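Local coordinates for protein N-alpha-acetyltransferase 35, NatC auxiliary subunit (Saccharomyces cerevisiae, PDB 6YGA) that serves as the auxiliary subunit of the yeast NatC N-terminal acetyltransferase, which acetylates the N-terminal methionine of the L-A virus Gag protein, at residues T630-V641 with S682-V693. Numbering follows the deposited sequence.
Sequences TNFIETEVRNVV and SKALSVNSKVIV. With EDO (1,2-ethanediol), chain Y; EDO (1,2-ethanediol), chain C.
Val637 drives both of its methyls into the opposing helix: CG1 presses on the backbone O of Ser682, 3.2 Å away, and also meets CB of Ser686, so the valine sits across one turn of 682-693. CG1 lies anti to the backbone N (chi1 159°), which aims it at that carbonyl while CG2 rests beside the same oxygen. One turn earlier in 630-641, Ile633 straddles Ser689, its CG2 against the serine CB at 3.8 Å and its CD1 against OG. At the other end, Val640 CG1 stands 3.4 Å from Ser682 OG, a hydroxyl that donates back along its own helix to the carbonyl O of Leu678. Thr630 and Val693 close the row with a methyl contact, CG2 to CG2 at 3.5 Å.

Along one flank, the extended side chain of Glu634 runs obliquely across that of Lys690, and the touch is made by carbon: the lysine CE lies 3.4 Å from the glutamate CD. The charges stay further apart, with OE1 and NZ at 4.2 Å, beyond a salt bridge, so any attraction is probably modest. NZ instead gives a weak bond to Ser686 OG in its own helix. That hydroxyl also holds a water at 2.8 Å, and the water donates to Glu634 O, making a polar bridge where no direct hydrogen bond joins the segments.

Ser682, Ser686 and Ser689 line the facing side of their helix, and their small side chains probably help the two segments pack with their axes 9.1 Å apart at closest approach, running antiparallel at 164°. Helix 511-564 packs against both segments, through Phe632 and Ser689 among others. This is the packing of a helical hairpin, helices 619-653 and 668-701, within the TPR-like alpha-helical region of the NatC auxiliary subunit.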
loop_
_atom_site.group_PDB
_atom_site.type_symbol
_atom_site.label_atom_id
_atom_site.label_comp_id
_atom_site.label_asym_id
_atom_site.label_seq_id
_atom_site.Cartn_x
_atom_site.Cartn_y
_atom_site.Cartn_z
ATOM N N THR B 630 26.911 26.806 -11.995
ATOM C CA THR B 630 27.479 25.475 -12.181
ATOM C C THR B 630 28.639 25.233 -11.226
ATOM O O THR B 630 28.804 24.120 -10.713
ATOM C CB THR B 630 27.922 25.287 -13.630
ATOM O OG1 THR B 630 28.994 26.189 -13.932
ATOM C CG2 THR B 630 26.761 25.560 -14.560
ATOM N N ASN B 631 29.453 26.262 -10.970
ATOM C CA ASN B 631 30.551 26.102 -10.024
ATOM C C ASN B 631 30.035 25.832 -8.617
ATOM O O ASN B 631 30.663 25.081 -7.862
ATOM C CB ASN B 631 31.451 27.337 -10.044
ATOM C CG ASN B 631 32.595 27.243 -9.053
ATOM O OD1 ASN B 631 33.510 26.436 -9.216
ATOM N ND2 ASN B 631 32.552 28.080 -8.025
ATOM N N PHE B 632 28.887 26.406 -8.252
ATOM C CA PHE B 632 28.311 26.106 -6.944
ATOM C C PHE B 632 27.881 24.648 -6.853
ATOM O O PHE B 632 28.113 23.991 -5.830
ATOM C CB PHE B 632 27.129 27.029 -6.652
ATOM C CG PHE B 632 26.362 26.645 -5.419
ATOM C CD1 PHE B 632 26.754 27.107 -4.175
ATOM C CD2 PHE B 632 25.260 25.810 -5.502
ATOM C CE1 PHE B 632 26.059 26.748 -3.039
ATOM C CE2 PHE B 632 24.564 25.447 -4.369
ATOM C CZ PHE B 632 24.963 25.920 -3.136
ATOM N N ILE B 633 27.244 24.128 -7.907
ATOM C CA ILE B 633 26.780 22.742 -7.898
ATOM C C ILE B 633 27.953 21.786 -7.720
ATOM O O ILE B 633 27.917 20.881 -6.878
ATOM C CB ILE B 633 25.988 22.436 -9.183
ATOM C CG1 ILE B 633 24.616 23.111 -9.134
ATOM C CG2 ILE B 633 25.848 20.932 -9.394
ATOM C CD1 ILE B 633 23.740 22.804 -10.330
ATOM N N GLU B 634 29.019 21.982 -8.500
ATOM C CA GLU B 634 30.185 21.111 -8.394
ATOM C C GLU B 634 30.874 21.269 -7.044
ATOM O O GLU B 634 31.293 20.277 -6.436
ATOM C CB GLU B 634 31.165 21.401 -9.532
ATOM C CG GLU B 634 30.547 21.335 -10.919
ATOM C CD GLU B 634 31.558 21.580 -12.021
ATOM O OE1 GLU B 634 32.766 21.391 -11.771
ATOM O OE2 GLU B 634 31.146 21.960 -13.136
ATOM N N THR B 635 31.004 22.507 -6.561
ATOM C CA THR B 635 31.680 22.736 -5.287
ATOM C C THR B 635 30.874 22.165 -4.128
ATOM O O THR B 635 31.427 21.514 -3.235
ATOM C CB THR B 635 31.929 24.231 -5.085
ATOM O OG1 THR B 635 32.801 24.709 -6.117
ATOM C CG2 THR B 635 32.573 24.490 -3.735
ATOM N N GLU B 636 29.557 22.391 -4.135
ATOM C CA GLU B 636 28.717 21.921 -3.039
ATOM C C GLU B 636 28.574 20.403 -3.047
ATOM O O GLU B 636 28.465 19.791 -1.978
ATOM C CB GLU B 636 27.343 22.589 -3.108
ATOM C CG GLU B 636 26.539 22.490 -1.824
ATOM C CD GLU B 636 27.162 23.272 -0.680
ATOM O OE1 GLU B 636 28.052 24.112 -0.932
ATOM O OE2 GLU B 636 26.756 23.046 0.478
ATOM N N VAL B 637 28.582 19.779 -4.228
ATOM C CA VAL B 637 28.537 18.321 -4.284
ATOM C C VAL B 637 29.748 17.725 -3.577
ATOM O O VAL B 637 29.617 16.792 -2.777
ATOM C CB VAL B 637 28.423 17.838 -5.744
ATOM C CG1 VAL B 637 28.882 16.397 -5.866
ATOM C CG2 VAL B 637 26.984 17.964 -6.226
ATOM N N ARG B 638 30.938 18.275 -3.825
ATOM C CA ARG B 638 32.131 17.744 -3.173
ATOM C C ARG B 638 32.086 17.970 -1.666
ATOM O O ARG B 638 32.522 17.110 -0.890
ATOM C CB ARG B 638 33.389 18.366 -3.775
ATOM C CG ARG B 638 33.551 18.093 -5.255
ATOM C CD ARG B 638 34.925 18.510 -5.736
ATOM N NE ARG B 638 35.087 18.296 -7.170
ATOM C CZ ARG B 638 34.943 19.249 -8.085
ATOM N NH1 ARG B 638 34.639 20.485 -7.715
ATOM N NH2 ARG B 638 35.110 18.967 -9.370
ATOM N N ASN B 639 31.559 19.116 -1.228
ATOM C CA ASN B 639 31.411 19.348 0.206
ATOM C C ASN B 639 30.421 18.367 0.818
ATOM O O ASN B 639 30.629 17.878 1.935
ATOM C CB ASN B 639 30.974 20.788 0.473
ATOM C CG ASN B 639 32.044 21.800 0.114
ATOM O OD1 ASN B 639 33.234 21.486 0.095
ATOM N ND2 ASN B 639 31.624 23.027 -0.168
ATOM N N VAL B 640 29.335 18.067 0.099
ATOM C CA VAL B 640 28.375 17.077 0.581
ATOM C C VAL B 640 29.042 15.716 0.720
ATOM O O VAL B 640 28.842 15.008 1.716
ATOM C CB VAL B 640 27.152 17.018 -0.354
ATOM C CG1 VAL B 640 26.332 15.760 -0.092
ATOM C CG2 VAL B 640 26.290 18.254 -0.166
ATOM N N VAL B 641 29.857 15.334 -0.267
ATOM C CA VAL B 641 30.573 14.063 -0.203
ATOM C C VAL B 641 31.481 14.022 1.021
ATOM O O VAL B 641 31.553 13.007 1.724
ATOM C CB VAL B 641 31.360 13.834 -1.508
ATOM C CG1 VAL B 641 32.288 12.636 -1.378
ATOM C CG2 VAL B 641 30.395 13.639 -2.671
ATOM N N SER B 682 24.729 12.283 -5.033
ATOM C CA SER B 682 25.429 13.564 -5.032
ATOM C C SER B 682 26.376 13.675 -6.221
ATOM O O SER B 682 26.359 14.675 -6.949
ATOM C CB SER B 682 26.191 13.740 -3.718
ATOM O OG SER B 682 25.319 13.632 -2.604
ATOM N N LYS B 683 27.206 12.652 -6.438
ATOM C CA LYS B 683 28.108 12.661 -7.587
ATOM C C LYS B 683 27.336 12.742 -8.899
ATOM O O LYS B 683 27.748 13.448 -9.827
ATOM C CB LYS B 683 28.997 11.418 -7.570
ATOM C CG LYS B 683 29.924 11.317 -6.372
ATOM C CD LYS B 683 30.707 10.013 -6.401
ATOM C CE LYS B 683 31.703 9.933 -5.258
ATOM N NZ LYS B 683 32.408 8.622 -5.249
ATOM N N ALA B 684 26.211 12.027 -8.996
ATOM C CA ALA B 684 25.439 12.028 -10.234
ATOM C C ALA B 684 24.844 13.400 -10.526
ATOM O O ALA B 684 24.704 13.777 -11.696
ATOM C CB ALA B 684 24.334 10.974 -10.168
ATOM N N LEU B 685 24.487 14.152 -9.484
ATOM C CA LEU B 685 23.959 15.497 -9.683
ATOM C C LEU B 685 24.996 16.404 -10.334
ATOM O O LEU B 685 24.670 17.189 -11.232
ATOM C CB LEU B 685 23.500 16.080 -8.346
ATOM C CG LEU B 685 22.226 15.512 -7.718
ATOM C CD1 LEU B 685 22.195 15.825 -6.234
ATOM C CD2 LEU B 685 20.994 16.081 -8.404
ATOM N N SER B 686 26.253 16.307 -9.894
ATOM C CA SER B 686 27.315 17.121 -10.478
ATOM C C SER B 686 27.584 16.718 -11.925
ATOM O O SER B 686 27.677 17.576 -12.810
ATOM C CB SER B 686 28.587 17.000 -9.634
ATOM O OG SER B 686 29.623 17.824 -10.135
ATOM N N VAL B 687 27.713 15.414 -12.181
ATOM C CA VAL B 687 27.948 14.939 -13.544
ATOM C C VAL B 687 26.821 15.385 -14.467
ATOM O O VAL B 687 27.059 15.807 -15.606
ATOM C CB VAL B 687 28.113 13.407 -13.549
ATOM C CG1 VAL B 687 28.137 12.863 -14.974
ATOM C CG2 VAL B 687 29.378 13.013 -12.800
ATOM N N ASN B 688 25.579 15.319 -13.987
ATOM C CA ASN B 688 24.448 15.680 -14.833
ATOM C C ASN B 688 24.427 17.174 -15.127
ATOM O O ASN B 688 24.034 17.588 -16.224
ATOM C CB ASN B 688 23.140 15.241 -14.175
ATOM C CG ASN B 688 21.922 15.699 -14.941
ATOM O OD1 ASN B 688 21.613 15.175 -16.015
ATOM N ND2 ASN B 688 21.211 16.677 -14.388
ATOM N N SER B 689 24.848 17.997 -14.162
ATOM C CA SER B 689 24.912 19.437 -14.389
ATOM C C SER B 689 25.886 19.779 -15.513
ATOM O O SER B 689 25.624 20.676 -16.322
ATOM C CB SER B 689 25.302 20.146 -13.094
ATOM O OG SER B 689 25.327 21.551 -13.273
ATOM N N LYS B 690 27.012 19.065 -15.588
ATOM C CA LYS B 690 27.959 19.304 -16.674
ATOM C C LYS B 690 27.382 18.869 -18.014
ATOM O O LYS B 690 27.567 19.555 -19.026
ATOM C CB LYS B 690 29.277 18.581 -16.396
ATOM C CG LYS B 690 30.004 19.076 -15.157
ATOM C CD LYS B 690 30.920 18.003 -14.585
ATOM C CE LYS B 690 31.458 18.414 -13.220
ATOM N NZ LYS B 690 32.038 17.274 -12.456
ATOM N N VAL B 691 26.682 17.731 -18.046
ATOM C CA VAL B 691 26.077 17.266 -19.292
ATOM C C VAL B 691 25.053 18.274 -19.797
ATOM O O VAL B 691 25.015 18.599 -20.990
ATOM C CB VAL B 691 25.455 15.869 -19.096
ATOM C CG1 VAL B 691 24.572 15.501 -20.279
ATOM C CG2 VAL B 691 26.550 14.826 -18.906
ATOM N N ILE B 692 24.224 18.803 -18.893
ATOM C CA ILE B 692 23.192 19.762 -19.282
ATOM C C ILE B 692 23.821 21.010 -19.891
ATOM O O ILE B 692 23.396 21.486 -20.949
ATOM C CB ILE B 692 22.305 20.108 -18.071
ATOM C CG1 ILE B 692 21.473 18.892 -17.654
ATOM C CG2 ILE B 692 21.403 21.295 -18.373
ATOM C CD1 ILE B 692 20.542 19.165 -16.495
ATOM N N VAL B 693 24.853 21.549 -19.240
ATOM C CA VAL B 693 25.457 22.798 -19.699
ATOM C C VAL B 693 26.129 22.611 -21.055
ATOM O O VAL B 693 25.973 23.439 -21.962
ATOM C CB VAL B 693 26.441 23.326 -18.642
ATOM C CG1 VAL B 693 27.392 24.338 -19.250
ATOM C CG2 VAL B 693 25.671 23.943 -17.491
HETATM C C1 EDO Y . 27.068 20.355 4.459
HETATM O O1 EDO Y . 26.645 19.154 5.113
HETATM C C2 EDO Y . 27.496 20.054 3.029
HETATM O O2 EDO Y . 28.108 21.227 2.481
HETATM C C1 EDO C . 34.551 9.782 -2.105
HETATM O O1 EDO C . 34.458 9.310 -0.756
HETATM C C2 EDO C . 35.119 8.681 -2.993
HETATM O O2 EDO C . 34.207 7.578 -3.049
HETATM O O HOH W 1 31.482 17.542 -8.119
#